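Local coordinates for protein eukaryotic peptide chain release factor GTP-binding subunit (Schizosaccharomyces pombe, PDB 1R5B) that is the GTP-binding subunit of a eukaryotic peptide chain release factor, a translational GTPase of the elongation factor Tu type, at residues E201-C206 against C248-G253. Residues are numbered along the deposited sequence; the frame is centred on the assembly and turned at random.
Sequences ERYKEC and CPWYQG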
# COMPACT_ATOMS: atom_id res chain seq x y z
N GLU A 201 20.18 26.32 1.10
CA GLU A 201 20.01 27.26 -0.02
C GLU A 201 19.96 26.56 -1.37
O GLU A 201 19.18 26.94 -2.23
CB GLU A 201 21.13 28.30 -0.06
CG GLU A 201 20.75 29.66 0.51
CD GLU A 201 21.25 29.83 1.93
OE1 GLU A 201 20.98 28.92 2.75
OE2 GLU A 201 21.91 30.86 2.23
N ARG A 202 20.81 25.55 -1.56
CA ARG A 202 20.88 24.79 -2.81
C ARG A 202 19.65 23.92 -2.96
O ARG A 202 19.09 23.81 -4.05
CB ARG A 202 22.12 23.89 -2.82
CG ARG A 202 22.91 23.90 -4.11
CD ARG A 202 22.20 23.29 -5.32
NE ARG A 202 21.99 24.32 -6.34
CZ ARG A 202 22.22 24.21 -7.66
NH1 ARG A 202 22.66 23.08 -8.21
NH2 ARG A 202 21.99 25.26 -8.44
N TYR A 203 19.24 23.29 -1.86
CA TYR A 203 18.10 22.37 -1.87
C TYR A 203 16.83 23.11 -2.22
O TYR A 203 16.09 22.69 -3.10
CB TYR A 203 17.94 21.68 -0.51
CG TYR A 203 16.74 20.76 -0.45
CD1 TYR A 203 16.75 19.53 -1.10
CD2 TYR A 203 15.60 21.12 0.24
CE1 TYR A 203 15.64 18.70 -1.05
CE2 TYR A 203 14.48 20.28 0.30
CZ TYR A 203 14.51 19.07 -0.34
OH TYR A 203 13.41 18.24 -0.29
N LYS A 204 16.59 24.21 -1.51
CA LYS A 204 15.44 25.07 -1.74
C LYS A 204 15.46 25.64 -3.16
O LYS A 204 14.42 25.73 -3.79
CB LYS A 204 15.41 26.24 -0.74
CG LYS A 204 14.35 26.11 0.35
CD LYS A 204 14.07 27.47 1.03
CE LYS A 204 12.88 27.40 2.00
NZ LYS A 204 12.86 26.12 2.78
N GLU A 205 16.65 26.01 -3.64
CA GLU A 205 16.81 26.53 -4.99
C GLU A 205 16.46 25.48 -6.03
O GLU A 205 15.79 25.78 -7.01
CB GLU A 205 18.23 27.04 -5.24
CG GLU A 205 18.42 27.70 -6.61
CD GLU A 205 19.87 27.94 -6.97
OE1 GLU A 205 20.75 27.33 -6.35
OE2 GLU A 205 20.12 28.76 -7.89
N CYS A 206 16.91 24.24 -5.81
CA CYS A 206 16.64 23.14 -6.72
C CYS A 206 15.16 22.75 -6.72
O CYS A 206 14.60 22.44 -7.75
CB CYS A 206 17.49 21.92 -6.35
SG CYS A 206 19.24 22.10 -6.75
N CYS A 248 23.10 17.39 8.45
CA CYS A 248 22.07 18.24 7.86
C CYS A 248 21.02 18.55 8.93
O CYS A 248 20.06 17.80 9.12
CB CYS A 248 21.45 17.53 6.65
SG CYS A 248 20.04 18.38 5.89
N PRO A 249 21.23 19.65 9.65
CA PRO A 249 20.34 20.02 10.76
C PRO A 249 18.93 20.43 10.35
O PRO A 249 17.99 20.27 11.14
CB PRO A 249 21.05 21.23 11.41
CG PRO A 249 22.36 21.40 10.71
CD PRO A 249 22.32 20.62 9.46
N TRP A 250 18.78 20.94 9.13
CA TRP A 250 17.53 21.60 8.70
C TRP A 250 16.47 20.65 8.15
O TRP A 250 15.28 20.91 8.31
CB TRP A 250 17.82 22.71 7.68
CG TRP A 250 18.72 22.29 6.55
CD1 TRP A 250 20.07 22.45 6.49
CD2 TRP A 250 18.33 21.63 5.35
NE1 TRP A 250 20.55 21.93 5.31
CE2 TRP A 250 19.50 21.42 4.59
CE3 TRP A 250 17.11 21.19 4.82
CZ2 TRP A 250 19.49 20.80 3.33
CZ3 TRP A 250 17.09 20.57 3.57
CH2 TRP A 250 18.28 20.38 2.85
N TYR A 251 16.89 19.55 7.51
CA TYR A 251 15.93 18.55 7.02
C TYR A 251 15.53 17.67 8.18
O TYR A 251 16.38 17.04 8.83
CB TYR A 251 16.50 17.65 5.93
CG TYR A 251 15.48 16.66 5.40
CD1 TYR A 251 14.39 17.10 4.66
CD2 TYR A 251 15.58 15.30 5.67
CE1 TYR A 251 13.44 16.21 4.18
CE2 TYR A 251 14.63 14.39 5.19
CZ TYR A 251 13.56 14.86 4.44
OH TYR A 251 12.59 14.00 3.96
N GLN A 252 14.23 17.63 8.45
CA GLN A 252 13.76 16.82 9.55
C GLN A 252 12.57 15.97 9.10
O GLN A 252 11.64 15.70 9.87
CB GLN A 252 13.42 17.72 10.74
CG GLN A 252 14.62 18.54 11.32
CD GLN A 252 15.32 17.87 12.53
OE1 GLN A 252 15.01 16.73 12.91
NE2 GLN A 252 16.28 18.60 13.14
N GLY A 253 12.60 15.57 7.83
CA GLY A 253 11.62 14.66 7.27
C GLY A 253 12.11 13.22 7.32
O GLY A 253 13.07 12.91 8.03
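Trp250 meets Tyr203 on the rim of the P-loop GTPase domain, where the loop between strand 226-230 and helix 256-262 runs past helix 200-218. Along that loop, Cys248 comes first: its SG sits on one face of the Trp250 indole, 3.3 Å above the plane and over its centre. Trp250 then carries the contact across. Its chi1 of 49° places CG between the backbone N and the carbonyl carbon, and the far rim of the six-membered ring reaches the helix. Trp250 CH2 lies 3.6 Å from Tyr203 CB, while Trp250 CZ3 is 3.7 Å from Tyr203 CD2. The Tyr203 ring and the six-membered ring of Trp250 form an oblique pair, centroids 5.3 Å apart and planes inclined at 37°. The indole's polar edge is fixed separately, since NE1 donates a hydrogen bond to Trp198 O just ahead of the helix. Tyr251 points the same way, but its nearest approach to the helical segment is 4.9 Å, from Tyr251 CE1 to Tyr203 OH; like Tyr203, it packs on Pro230, which links both tyrosines to the edge strand of the central sheet. Beyond Gln252, the backbone folds back so that Gly253 N stands 3.4 Å above the Tyr251 ring, over its centre.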